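Local coordinates for protein Exo-beta-1,3-galactanase (Bifidobacterium bifidum, PDB 5FLW) that probably hydrolyses beta-1,3-linked galactans from the chain end, as a glycoside hydrolase of family 43 with a five-bladed beta-propeller fold, at residues D67-E70 and D71-L75; A101-D105 and Y106-H110; E236-K239 and T240-S243; T293-D296 and T297-G300. All blocks are in the same frame, centred on the assembly; numbering follows the deposited sequence.

Contact 1: residues D67-E70 and D71-L75; sequences DVQE and DGSAL
Glu70 O accepts twice from Ser73, from OG at 2.8 Å and from the backbone N at 3.1 Å. The two donors differ in approach: Ser73 OG lies in the carbonyl plane of Glu70, whereas Ser73 N is tilted out of it. A chi1 of 74° makes this double grip possible, since it holds OG between the serine's own N and carbonyl carbon, beside the amide that shares the acceptor. The N-H bond closes a type II beta turn from Glu70 to Ser73. Gly72 takes the third place, where its positive phi of 95° suits a residue without a side chain.

A second closure lies beyond the turn. Gln69 N donates to Leu75 O at 2.9 Å, nearly straight (171°) but from above the carbonyl plane. Here the side chains run side by side and point the same way, Gln69 CG standing 3.8 Å from Leu75 CB. The Gln69 chain bends back on itself, and its NE2 reaches Asp67 O at 2.9 Å. Gln69 CB also packs 3.2 Å from Ser73 OG. Two waters bridge the halves: one donates to Gln69 O and Asp71 OD1, the other to Glu70 OE2 and Asp71 O.

The compact loop connects strand 60-66, an edge strand of the first propeller sheet, to strand 80-88 of the second. Gln69, Ala74 and Leu75 rest on Phe125 of strand 124-129, while Leu75 also meets Phe45, so the crossing between blades touches an outer strand of the second sheet and a loop of the first.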
ATOM      1  N   ASP A  67      -7.966  -5.475  15.641  1.00 12.26           N
ATOM      2  CA  ASP A  67      -8.548  -4.540  16.588  1.00 12.62           C
ATOM      3  C   ASP A  67      -7.481  -3.622  17.173  1.00 13.09           C
ATOM      4  O   ASP A  67      -6.279  -3.924  17.173  1.00 11.76           O
ATOM      5  CB  ASP A  67      -9.163  -5.293  17.760  1.00 14.80           C
ATOM      6  CG  ASP A  67     -10.471  -5.967  17.403  1.00 32.90           C
ATOM      7  OD1 ASP A  67     -11.274  -5.351  16.669  1.00 38.54           O
ATOM      8  OD2 ASP A  67     -10.697  -7.113  17.863  1.00 38.45           O
ATOM      9  N   VAL A  68      -7.955  -2.489  17.705  1.00 13.04           N
ATOM     10  CA  VAL A  68      -7.171  -1.759  18.690  1.00 12.53           C
ATOM     11  C   VAL A  68      -6.807  -2.722  19.821  1.00 12.60           C
ATOM     12  O   VAL A  68      -7.642  -3.516  20.270  1.00 14.87           O
ATOM     13  CB  VAL A  68      -7.994  -0.579  19.231  1.00 13.29           C
ATOM     14  CG1 VAL A  68      -7.177   0.200  20.245  1.00 14.37           C
ATOM     15  CG2 VAL A  68      -8.463   0.318  18.110  1.00 11.09           C
ATOM     16  N   GLN A  69      -5.552  -2.670  20.267  1.00 11.01           N
ATOM     17  CA  GLN A  69      -5.037  -3.571  21.294  1.00 12.04           C
ATOM     18  C   GLN A  69      -5.029  -2.869  22.661  1.00 12.30           C
ATOM     19  O   GLN A  69      -5.399  -1.698  22.788  1.00 12.56           O
ATOM     20  CB  GLN A  69      -3.661  -4.114  20.853  1.00 14.00           C
ATOM     21  CG  GLN A  69      -3.698  -4.848  19.469  1.00 11.86           C
ATOM     22  CD  GLN A  69      -4.534  -6.145  19.501  1.00 13.80           C
ATOM     23  OE1 GLN A  69      -4.393  -6.954  20.429  1.00 16.28           O
ATOM     24  NE2 GLN A  69      -5.414  -6.334  18.511  1.00 13.42           N
ATOM     25  N   GLU A  70      -4.580  -3.578  23.698  1.00 12.56           N
ATOM     26  CA  GLU A  70      -4.691  -3.029  25.042  1.00 12.75           C
ATOM     27  C   GLU A  70      -3.614  -1.974  25.296  1.00 13.20           C
ATOM     28  O   GLU A  70      -2.561  -1.934  24.642  1.00 12.99           O
ATOM     29  CB  GLU A  70      -4.636  -4.141  26.091  1.00 13.88           C
ATOM     30  CG  GLU A  70      -3.248  -4.482  26.624  1.00 14.49           C
ATOM     31  CD  GLU A  70      -2.349  -5.243  25.640  1.00 16.82           C
ATOM     32  OE1 GLU A  70      -2.835  -5.702  24.571  1.00 17.00           O
ATOM     33  OE2 GLU A  70      -1.138  -5.407  25.954  1.00 16.02           O
ATOM     34  N   ASP A  71      -3.912  -1.103  26.260  1.00 14.08           N
ATOM     35  CA  ASP A  71      -2.969  -0.083  26.684  1.00 12.47           C
ATOM     36  C   ASP A  71      -1.636  -0.726  27.056  1.00 15.22           C
ATOM     37  O   ASP A  71      -1.592  -1.774  27.709  1.00 14.30           O
ATOM     38  CB  ASP A  71      -3.528   0.660  27.899  1.00 12.66           C
ATOM     39  CG  ASP A  71      -4.706   1.578  27.545  1.00 31.22           C
ATOM     40  OD1 ASP A  71      -4.999   1.797  26.346  1.00 20.13           O
ATOM     41  OD2 ASP A  71      -5.334   2.131  28.472  1.00 26.57           O
ATOM     42  N   GLY A  72      -0.541  -0.082  26.641  1.00 14.68           N
ATOM     43  CA  GLY A  72       0.797  -0.598  26.852  1.00 12.32           C
ATOM     44  C   GLY A  72       1.363  -1.389  25.682  1.00 15.55           C
ATOM     45  O   GLY A  72       2.573  -1.692  25.688  1.00 16.35           O
ATOM     46  N   SER A  73       0.535  -1.735  24.688  1.00 12.47           N
ATOM     47  CA  SER A  73       1.002  -2.389  23.469  1.00  9.69           C
ATOM     48  C   SER A  73       1.231  -1.358  22.366  1.00 13.07           C
ATOM     49  O   SER A  73       0.775  -0.206  22.435  1.00 12.16           O
ATOM     50  CB  SER A  73       0.001  -3.444  22.968  1.00 14.14           C
ATOM     51  OG  SER A  73      -1.152  -2.865  22.374  1.00 13.33           O
ATOM     52  N   ALA A  74       1.923  -1.812  21.309  1.00 10.06           N
ATOM     53  CA  ALA A  74       2.270  -0.918  20.205  1.00 12.19           C
ATOM     54  C   ALA A  74       1.078  -0.564  19.314  1.00 10.21           C
ATOM     55  O   ALA A  74       1.214   0.298  18.435  1.00 12.39           O
ATOM     56  CB  ALA A  74       3.404  -1.516  19.375  1.00  9.82           C
ATOM     57  N   LEU A  75      -0.080  -1.194  19.516  1.00 10.24           N
ATOM     58  CA  LEU A  75      -1.297  -0.865  18.777  1.00 10.00           C
ATOM     59  C   LEU A  75      -2.437  -0.473  19.716  1.00 10.44           C
ATOM     60  O   LEU A  75      -3.616  -0.704  19.405  1.00 11.02           O
ATOM     61  CB  LEU A  75      -1.707  -2.000  17.837  1.00 10.85           C
ATOM     62  CG  LEU A  75      -0.800  -2.226  16.605  1.00 11.52           C
ATOM     63  CD1 LEU A  75      -1.199  -3.475  15.818  1.00 10.04           C
ATOM     64  CD2 LEU A  75      -0.750  -0.983  15.703  1.00 12.66           C
TER
HETATM   65  O   HOH W   1      -5.889   0.721  23.863  1.00 14.28           O
HETATM   66  O   HOH W   2      -0.133  -4.178  28.128  1.00 20.21           O

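Contact 2: residues A101-D105 and Y106-H110; sequences AETPD and YGYAH
Glu102 sets CG anti to its own backbone N (chi1 -164°) and then bends at chi2 (48°), which swings its carboxylate back to the amides of Tyr108 and Ala109. This fold-back organises the tip of a beta-hairpin joining strands 95-102 and 110-116 in the second sheet of the five-bladed propeller. Glu102 OE2 accepts three N-H groups: Tyr108 N at 2.9 Å on its syn lone pair, Ala109 N at 3.2 Å, also on the syn side but out of the carboxylate plane, and Thr103 N on the anti side. OE1 of the same group is bound by His100 NE2, so both oxygens are engaged. Glu102 CG meanwhile sits over the face of the Tyr106 ring, 3.9 Å from its centroid in a CH-pi contact.

At the hairpin end, Thr103 O accepts Tyr106 N to close a type I turn. The Asp105 carboxylate spans the turn: Asp105 OD1 takes Gly107 N at 2.8 Å and Asp105 OD2 accepts from Thr103 OG1 at 2.7 Å, each from above the carboxylate plane. At the base, Ala101 and His110 form an antiparallel hydrogen-bonded pair. Tyr108 directs its ring edge at Ala101 O, and its hydroxyl is bonded to Thr128. His110 ND1 donates to Tyr108 O at 2.8 Å and lies over the centre of the Tyr108 ring, 3.4 Å above its plane.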
ATOM      1  N   ALA A 101       3.731   0.468  12.620  1.00 10.07           N
ATOM      2  CA  ALA A 101       3.439   0.796  14.007  1.00 10.01           C
ATOM      3  C   ALA A 101       4.228   2.053  14.373  1.00 10.10           C
ATOM      4  O   ALA A 101       5.452   2.104  14.181  1.00 10.07           O
ATOM      5  CB  ALA A 101       3.807  -0.369  14.940  1.00 11.09           C
ATOM      6  N   GLU A 102       3.526   3.056  14.898  1.00 10.79           N
ATOM      7  CA  GLU A 102       4.106   4.378  15.066  1.00 10.48           C
ATOM      8  C   GLU A 102       3.598   4.971  16.378  1.00 12.41           C
ATOM      9  O   GLU A 102       2.630   4.474  16.955  1.00 11.40           O
ATOM     10  CB  GLU A 102       3.753   5.289  13.867  1.00 12.05           C
ATOM     11  CG  GLU A 102       4.607   6.549  13.763  1.00 10.00           C
ATOM     12  CD  GLU A 102       6.082   6.236  13.901  1.00 11.47           C
ATOM     13  OE1 GLU A 102       6.743   5.850  12.886  1.00 11.84           O
ATOM     14  OE2 GLU A 102       6.571   6.358  15.033  1.00 12.91           O
ATOM     15  N   THR A 103       4.270   6.025  16.851  1.00 12.06           N
ATOM     16  CA  THR A 103       3.832   6.786  18.019  1.00 14.44           C
ATOM     17  C   THR A 103       3.534   8.224  17.589  1.00 13.69           C
ATOM     18  O   THR A 103       3.999   8.660  16.528  1.00 14.11           O
ATOM     19  CB  THR A 103       4.915   6.778  19.125  1.00 15.63           C
ATOM     20  OG1 THR A 103       6.166   7.244  18.601  1.00 15.34           O
ATOM     21  CG2 THR A 103       5.128   5.370  19.711  1.00 13.71           C
ATOM     22  N   PRO A 104       2.750   8.986  18.376  1.00 14.60           N
ATOM     23  CA  PRO A 104       2.436  10.375  17.967  1.00 17.40           C
ATOM     24  C   PRO A 104       3.662  11.262  17.788  1.00 17.07           C
ATOM     25  O   PRO A 104       3.621  12.204  16.981  1.00 20.31           O
ATOM     26  CB  PRO A 104       1.519  10.875  19.092  1.00 18.22           C
ATOM     27  CG  PRO A 104       0.867   9.612  19.601  1.00 20.66           C
ATOM     28  CD  PRO A 104       1.963   8.588  19.563  1.00 16.76           C
ATOM     29  N   ASP A 105       4.752  10.989  18.515  1.00 14.73           N
ATOM     30  CA  ASP A 105       5.997  11.736  18.332  1.00 17.00           C
ATOM     31  C   ASP A 105       6.763  11.289  17.091  1.00 21.12           C
ATOM     32  O   ASP A 105       7.759  11.936  16.724  1.00 19.32           O
ATOM     33  CB  ASP A 105       6.898  11.546  19.554  1.00 16.16           C
ATOM     34  CG  ASP A 105       7.418  10.104  19.665  1.00 19.66           C
ATOM     35  OD1 ASP A 105       8.471   9.757  19.070  1.00 21.85           O
ATOM     36  OD2 ASP A 105       6.740   9.284  20.309  1.00 35.05           O
ATOM     37  N   TYR A 106       6.327  10.201  16.447  1.00 14.64           N
ATOM     38  CA  TYR A 106       6.877   9.750  15.175  1.00 14.47           C
ATOM     39  C   TYR A 106       8.298   9.204  15.229  1.00 17.63           C
ATOM     40  O   TYR A 106       8.929   9.035  14.176  1.00 23.13           O
ATOM     41  CB  TYR A 106       6.731  10.814  14.093  1.00 19.27           C
ATOM     42  CG  TYR A 106       5.542  10.517  13.254  1.00 22.71           C
ATOM     43  CD1 TYR A 106       4.256  10.875  13.649  1.00 23.89           C
ATOM     44  CD2 TYR A 106       5.716   9.809  12.056  1.00 24.20           C
ATOM     45  CE1 TYR A 106       3.181  10.557  12.845  1.00 31.83           C
ATOM     46  CE2 TYR A 106       4.673   9.470  11.268  1.00 24.03           C
ATOM     47  CZ  TYR A 106       3.406   9.838  11.651  1.00 47.81           C
ATOM     48  OH  TYR A 106       2.366   9.499  10.811  1.00 72.37           O
ATOM     49  N   GLY A 107       8.778   8.838  16.409  1.00 17.28           N
ATOM     50  CA  GLY A 107      10.094   8.273  16.600  1.00 15.48           C
ATOM     51  C   GLY A 107      10.169   6.768  16.632  1.00 15.20           C
ATOM     52  O   GLY A 107      11.281   6.234  16.714  1.00 17.76           O
ATOM     53  N   TYR A 108       9.042   6.052  16.572  1.00 11.22           N
ATOM     54  CA  TYR A 108       9.094   4.600  16.769  1.00 10.86           C
ATOM     55  C   TYR A 108       9.446   3.832  15.497  1.00 13.06           C
ATOM     56  O   TYR A 108      10.355   2.982  15.503  1.00 12.39           O
ATOM     57  CB  TYR A 108       7.789   4.100  17.353  1.00 10.92           C
ATOM     58  CG  TYR A 108       7.792   2.643  17.811  1.00 11.85           C
ATOM     59  CD1 TYR A 108       8.703   2.191  18.784  1.00 13.16           C
ATOM     60  CD2 TYR A 108       6.833   1.727  17.326  1.00 10.40           C
ATOM     61  CE1 TYR A 108       8.667   0.857  19.251  1.00 12.59           C
ATOM     62  CE2 TYR A 108       6.790   0.393  17.784  1.00 10.23           C
ATOM     63  CZ  TYR A 108       7.717  -0.027  18.745  1.00 12.18           C
ATOM     64  OH  TYR A 108       7.716  -1.325  19.235  1.00 13.37           O
ATOM     65  N   ALA A 109       8.675   4.054  14.431  1.00 10.41           N
ATOM     66  CA  ALA A 109       9.027   3.608  13.088  1.00 10.34           C
ATOM     67  C   ALA A 109       9.331   2.096  13.038  1.00 11.04           C
ATOM     68  O   ALA A 109      10.429   1.661  12.661  1.00 11.87           O
ATOM     69  CB  ALA A 109      10.169   4.465  12.538  1.00 11.43           C
ATOM     70  N   HIS A 110       8.329   1.287  13.391  1.00  9.05           N
ATOM     71  CA  HIS A 110       8.454  -0.169  13.340  1.00  9.67           C
ATOM     72  C   HIS A 110       7.455  -0.772  12.348  1.00 10.35           C
ATOM     73  O   HIS A 110       6.506  -0.117  11.896  1.00 10.70           O
ATOM     74  CB  HIS A 110       8.148  -0.804  14.704  1.00  8.60           C
ATOM     75  CG  HIS A 110       9.310  -0.844  15.652  1.00  8.96           C
ATOM     76  ND1 HIS A 110      10.031   0.279  15.998  1.00 11.18           N
ATOM     77  CD2 HIS A 110       9.828  -1.864  16.380  1.00 10.05           C
ATOM     78  CE1 HIS A 110      10.957  -0.052  16.884  1.00 13.09           C
ATOM     79  NE2 HIS A 110      10.868  -1.349  17.117  1.00 10.35           N
TER

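Contact 3: residues E236-K239 and T240-S243. Unlike the reference sequence in segment 236-239: Glu236 (reference Lys).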
ATOM      1  N   GLU A 236       3.276  16.150 -15.778  1.00 25.52           N
ATOM      2  CA  GLU A 236       4.009  17.077 -14.938  1.00 26.28           C
ATOM      3  C   GLU A 236       3.093  18.174 -14.420  1.00 24.71           C
ATOM      4  O   GLU A 236       2.363  18.807 -15.191  1.00 26.39           O
ATOM      5  CB  GLU A 236       5.167  17.674 -15.736  1.00 28.89           C
ATOM      6  CG  GLU A 236       6.063  18.611 -14.955  1.00 31.41           C
ATOM      7  CD  GLU A 236       7.281  19.044 -15.750  1.00 55.10           C
ATOM      8  OE1 GLU A 236       7.171  19.180 -17.009  1.00 63.87           O
ATOM      9  OE2 GLU A 236       8.338  19.304 -15.095  1.00 61.29           O
ATOM     10  N   GLY A 237       3.142  18.397 -13.105  1.00 22.29           N
ATOM     11  CA  GLY A 237       2.307  19.382 -12.481  1.00 21.09           C
ATOM     12  C   GLY A 237       0.924  18.897 -12.118  1.00 24.58           C
ATOM     13  O   GLY A 237       0.209  19.618 -11.409  1.00 25.67           O
ATOM     14  N   ALA A 238       0.515  17.704 -12.571  1.00 19.81           N
ATOM     15  CA  ALA A 238      -0.792  17.172 -12.188  1.00 18.57           C
ATOM     16  C   ALA A 238      -0.816  16.677 -10.745  1.00 20.75           C
ATOM     17  O   ALA A 238      -1.895  16.343 -10.242  1.00 20.05           O
ATOM     18  CB  ALA A 238      -1.238  16.025 -13.095  1.00 20.08           C
ATOM     19  N   LYS A 239       0.343  16.594 -10.072  1.00 20.57           N
ATOM     20  CA  LYS A 239       0.425  16.077  -8.695  1.00 16.68           C
ATOM     21  C   LYS A 239      -0.239  14.701  -8.567  1.00 17.86           C
ATOM     22  O   LYS A 239      -0.922  14.418  -7.584  1.00 16.30           O
ATOM     23  CB  LYS A 239      -0.160  17.051  -7.659  1.00 17.50           C
ATOM     24  CG  LYS A 239       0.320  18.484  -7.690  1.00 22.12           C
ATOM     25  CD  LYS A 239       1.781  18.615  -7.416  1.00 30.80           C
ATOM     26  CE  LYS A 239       2.142  20.110  -7.337  1.00 43.89           C
ATOM     27  NZ  LYS A 239       3.629  20.392  -7.463  1.00 54.65           N
ATOM     28  N   THR A 240      -0.035  13.835  -9.573  1.00 16.06           N
ATOM     29  CA  THR A 240      -0.630  12.491  -9.581  1.00 14.78           C
ATOM     30  C   THR A 240      -2.156  12.591  -9.478  1.00 17.23           C
ATOM     31  O   THR A 240      -2.807  11.862  -8.721  1.00 15.20           O
ATOM     32  CB  THR A 240      -0.038  11.598  -8.478  1.00 14.25           C
ATOM     33  OG1 THR A 240       1.364  11.865  -8.338  1.00 17.10           O
ATOM     34  CG2 THR A 240      -0.198  10.129  -8.833  1.00 16.10           C
ATOM     35  N   TYR A 241      -2.721  13.570 -10.187  1.00 16.82           N
ATOM     36  CA  TYR A 241      -4.156  13.884 -10.101  1.00 17.90           C
ATOM     37  C   TYR A 241      -4.577  14.197  -8.661  1.00 16.42           C
ATOM     38  O   TYR A 241      -5.606  13.721  -8.154  1.00 15.56           O
ATOM     39  CB  TYR A 241      -5.026  12.840 -10.806  1.00 18.05           C
ATOM     40  CG  TYR A 241      -4.708  12.878 -12.273  1.00 16.96           C
ATOM     41  CD1 TYR A 241      -5.021  14.000 -13.021  1.00 18.64           C
ATOM     42  CD2 TYR A 241      -4.018  11.833 -12.895  1.00 20.99           C
ATOM     43  CE1 TYR A 241      -4.709  14.077 -14.364  1.00 20.38           C
ATOM     44  CE2 TYR A 241      -3.700  11.888 -14.240  1.00 17.61           C
ATOM     45  CZ  TYR A 241      -4.043  13.025 -14.975  1.00 21.79           C
ATOM     46  OH  TYR A 241      -3.760  13.143 -16.337  1.00 24.96           O
ATOM     47  N   ASP A 242      -3.744  15.021  -8.010  1.00 15.65           N
ATOM     48  CA  ASP A 242      -3.943  15.463  -6.631  1.00 15.16           C
ATOM     49  C   ASP A 242      -4.202  14.282  -5.693  1.00 15.49           C
ATOM     50  O   ASP A 242      -5.217  14.213  -4.994  1.00 15.73           O
ATOM     51  CB  ASP A 242      -5.027  16.544  -6.527  1.00 15.60           C
ATOM     52  CG  ASP A 242      -5.110  17.158  -5.130  1.00 18.50           C
ATOM     53  OD1 ASP A 242      -4.113  17.108  -4.379  1.00 18.21           O
ATOM     54  OD2 ASP A 242      -6.191  17.697  -4.790  1.00 19.70           O
ATOM     55  N   SER A 243      -3.283  13.314  -5.720  1.00 16.04           N
ATOM     56  CA  SER A 243      -3.383  12.156  -4.847  1.00 14.17           C
ATOM     57  C   SER A 243      -1.979  11.694  -4.489  1.00 14.00           C
ATOM     58  O   SER A 243      -0.984  12.173  -5.042  1.00 15.01           O
ATOM     59  CB  SER A 243      -4.183  11.002  -5.496  1.00 14.19           C
ATOM     60  OG  SER A 243      -3.417  10.294  -6.468  1.00 15.07           O
TER
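Thr240 follows Lys239 in the helical turn, and its side chain turns outward from the contact. Its OG1 stands anti to its own carbonyl carbon and is bonded to Asn213 O and Asn215 N, which tie the turn to a neighbouring loop.

Tyr241 comes next. Its backbone N is 2.9 Å from Ala238 O, but the N-H angle of 116° makes that bond weak. The side chains meet more plainly: Ala238 CB lies over one face of the Tyr241 ring, offset toward its rim, at 4.2 Å from CE1. The phenol hydroxyl is bonded to Trp294 N.

Asp242 N provides the sounder bond to the same Ala238 O, at 3.2 Å and placed in the carbonyl plane. The carboxylate is held from outside, by the Thr212 hydroxyl and by a salt bridge to Arg304.

Ser243 repeats the step one residue on, its N donating to Lys239 O at 3.2 Å. Its OG also donates to Thr240 O at 2.8 Å, in the carbonyl plane, and so finishes the turn with a side-chain bond.

From Lys239 to Asp242 every phi is positive, between 51° and 58°, and the bonds run from each N to the O four residues earlier (Asp242 to Ala238, Ser243 to Lys239). This is a short, weakly bonded turn of left-handed alpha-helix, a rare element, leading straight into strand 244-250 of the fifth propeller sheet.

Contact 4: residues T293-D296 and T297-G300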
ATOM      1  N   THR A 293      -3.513   8.706 -17.044  1.00 19.04           N
ATOM      2  CA  THR A 293      -4.187   9.780 -17.781  1.00 23.89           C
ATOM      3  C   THR A 293      -5.644   9.942 -17.367  1.00 22.71           C
ATOM      4  O   THR A 293      -6.404   8.968 -17.356  1.00 22.91           O
ATOM      5  CB  THR A 293      -4.158   9.549 -19.285  1.00 21.37           C
ATOM      6  OG1 THR A 293      -2.800   9.323 -19.676  1.00 29.30           O
ATOM      7  CG2 THR A 293      -4.618  10.768 -19.964  1.00 27.48           C
ATOM      8  N   TRP A 294      -6.036  11.180 -17.077  1.00 19.78           N
ATOM      9  CA  TRP A 294      -7.433  11.453 -16.765  1.00 23.00           C
ATOM     10  C   TRP A 294      -8.283  11.398 -18.041  1.00 26.01           C
ATOM     11  O   TRP A 294      -7.799  11.608 -19.151  1.00 24.55           O
ATOM     12  CB  TRP A 294      -7.562  12.843 -16.135  1.00 21.60           C
ATOM     13  CG  TRP A 294      -8.844  13.113 -15.441  1.00 21.80           C
ATOM     14  CD1 TRP A 294      -9.945  13.741 -15.959  1.00 31.66           C
ATOM     15  CD2 TRP A 294      -9.183  12.767 -14.078  1.00 18.62           C
ATOM     16  NE1 TRP A 294     -10.941  13.829 -14.998  1.00 24.71           N
ATOM     17  CE2 TRP A 294     -10.505  13.233 -13.843  1.00 20.45           C
ATOM     18  CE3 TRP A 294      -8.499  12.116 -13.042  1.00 16.97           C
ATOM     19  CZ2 TRP A 294     -11.152  13.066 -12.615  1.00 23.18           C
ATOM     20  CZ3 TRP A 294      -9.138  11.960 -11.811  1.00 17.65           C
ATOM     21  CH2 TRP A 294     -10.456  12.437 -11.609  1.00 26.37           C
ATOM     22  N   SER A 295      -9.575  11.138 -17.857  1.00 29.49           N
ATOM     23  CA  SER A 295     -10.569  11.208 -18.920  1.00 23.97           C
ATOM     24  C   SER A 295     -11.752  12.041 -18.453  1.00 23.24           C
ATOM     25  O   SER A 295     -12.139  11.996 -17.283  1.00 23.83           O
ATOM     26  CB  SER A 295     -11.036   9.791 -19.265  1.00 22.76           C
ATOM     27  OG  SER A 295     -12.229   9.852 -20.021  1.00 36.14           O
ATOM     28  N   ASP A 296     -12.337  12.793 -19.395  1.00 29.76           N
ATOM     29  CA  ASP A 296     -13.496  13.646 -19.133  1.00 30.44           C
ATOM     30  C   ASP A 296     -14.650  12.907 -18.496  1.00 27.08           C
ATOM     31  O   ASP A 296     -15.498  13.531 -17.841  1.00 33.98           O
ATOM     32  CB  ASP A 296     -14.059  14.143 -20.465  1.00 40.93           C
ATOM     33  CG  ASP A 296     -13.229  15.217 -21.068  1.00 50.89           C
ATOM     34  OD1 ASP A 296     -12.390  15.769 -20.323  1.00 73.10           O
ATOM     35  OD2 ASP A 296     -13.409  15.499 -22.278  1.00 71.04           O
ATOM     36  N   THR A 297     -14.792  11.621 -18.815  1.00 24.02           N
ATOM     37  CA  THR A 297     -15.898  10.812 -18.306  1.00 31.35           C
ATOM     38  C   THR A 297     -15.736  10.424 -16.836  1.00 26.60           C
ATOM     39  O   THR A 297     -16.697   9.936 -16.227  1.00 25.90           O
ATOM     40  CB  THR A 297     -16.047   9.555 -19.152  1.00 24.54           C
ATOM     41  OG1 THR A 297     -14.875   8.745 -18.989  1.00 33.85           O
ATOM     42  CG2 THR A 297     -16.214   9.950 -20.612  1.00 33.70           C
ATOM     43  N   TYR A 298     -14.552  10.587 -16.260  1.00 22.98           N
ATOM     44  CA  TYR A 298     -14.346  10.218 -14.866  1.00 18.28           C
ATOM     45  C   TYR A 298     -15.113  11.156 -13.925  1.00 20.62           C
ATOM     46  O   TYR A 298     -15.379  12.320 -14.244  1.00 21.00           O
ATOM     47  CB  TYR A 298     -12.857  10.250 -14.548  1.00 16.87           C
ATOM     48  CG  TYR A 298     -12.019   9.224 -15.298  1.00 18.95           C
ATOM     49  CD1 TYR A 298     -12.605   8.305 -16.151  1.00 18.17           C
ATOM     50  CD2 TYR A 298     -10.632   9.179 -15.125  1.00 19.22           C
ATOM     51  CE1 TYR A 298     -11.855   7.369 -16.833  1.00 20.70           C
ATOM     52  CE2 TYR A 298      -9.860   8.226 -15.784  1.00 21.24           C
ATOM     53  CZ  TYR A 298     -10.479   7.319 -16.640  1.00 22.06           C
ATOM     54  OH  TYR A 298      -9.719   6.378 -17.312  1.00 22.02           O
ATOM     55  N   GLU A 299     -15.447  10.649 -12.744  1.00 15.79           N
ATOM     56  CA  GLU A 299     -16.136  11.467 -11.752  1.00 18.09           C
ATOM     57  C   GLU A 299     -15.152  12.237 -10.869  1.00 14.52           C
ATOM     58  O   GLU A 299     -13.957  11.930 -10.803  1.00 14.37           O
ATOM     59  CB  GLU A 299     -17.111  10.630 -10.936  1.00 18.68           C
ATOM     60  CG  GLU A 299     -16.483   9.720  -9.955  1.00 19.14           C
ATOM     61  CD  GLU A 299     -17.536   8.857  -9.276  1.00 21.80           C
ATOM     62  OE1 GLU A 299     -18.091   9.294  -8.257  1.00 17.25           O
ATOM     63  OE2 GLU A 299     -17.831   7.757  -9.792  1.00 21.06           O
ATOM     64  N   GLY A 300     -15.670  13.248 -10.185  1.00 16.28           N
ATOM     65  CA  GLY A 300     -14.818  14.104  -9.371  1.00 15.71           C
ATOM     66  C   GLY A 300     -13.952  15.002 -10.250  1.00 18.48           C
ATOM     67  O   GLY A 300     -14.130  15.082 -11.464  1.00 19.11           O
TER
HETATM   68  O   HOH W   3      -7.484   7.077 -18.669  1.00 32.34           O
HETATM   69  O   HOH W   4     -13.901  14.214 -15.501  1.00 28.65           O
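Tyr298 and Trp294 carry most of this contact, and their side chains slide past each other in opposite directions. The edge of the Tyr298 ring is directed at the face of the indole, an edge-to-face pair with its planes at 68° and with 5.4 Å between the tyrosine centroid and that of the five-membered ring of Trp294. The approach is led by Tyr298 CD2, which lies over the indole. Tyr298 CB adds an off-centre CH-pi contact with the six-membered ring, 3.8 Å from Trp294 CZ2. With CG anti to its own carbonyl carbon (chi1 -65°), Tyr298 folds back so that its ring is also covered by Ser295: Ser295 CB sits over one face, 3.6 Å from the centroid. The ring thus has Ser295 over a face while its edge meets the indole of Trp294, the residue just before the turn.

Tyr298 N donates to Ser295 O at 3.0 Å and 162°, closing a type I beta turn. Beside it Thr297, the third large contributor, joins its OG1 to Ser295 OG at 3.0 Å, a hydroxyl pair in which either may donate. Of two waters, one links Thr293 O with Tyr298 OH, and the other accepts from Trp294 NE1 and donates to Tyr298 O.

The turn follows strand 289-291, the last of the fifth sheet. The side chains of Trp294 and Tyr298 both touch Met281 of strand 278-286, and Tyr298 also touches Pro282. Glu299 is tied to the N-terminal segment, by a salt bridge to Arg4 and backbone bonds to Phe5 and Ala7.

The four contacts follow one another along the chain and fall into two pairs. Contacts 1 and 2 have centres about 14 Å apart and touch where Ala74 CB meets Tyr108 CE2 at 4.2 Å; one links the first sheet to the second, the other is a hairpin within the second. Contacts 3 and 4, centres about 13 Å apart, lie before and after the four strands of the fifth sheet and join through Tyr241 and Trp294. The centres of contacts 1 and 4 are about 41 Å apart, on opposite sides of the chain's centre. Together they are local turns at two distant places of one propeller, the first-to-second blade junction and the two ends of the fifth blade.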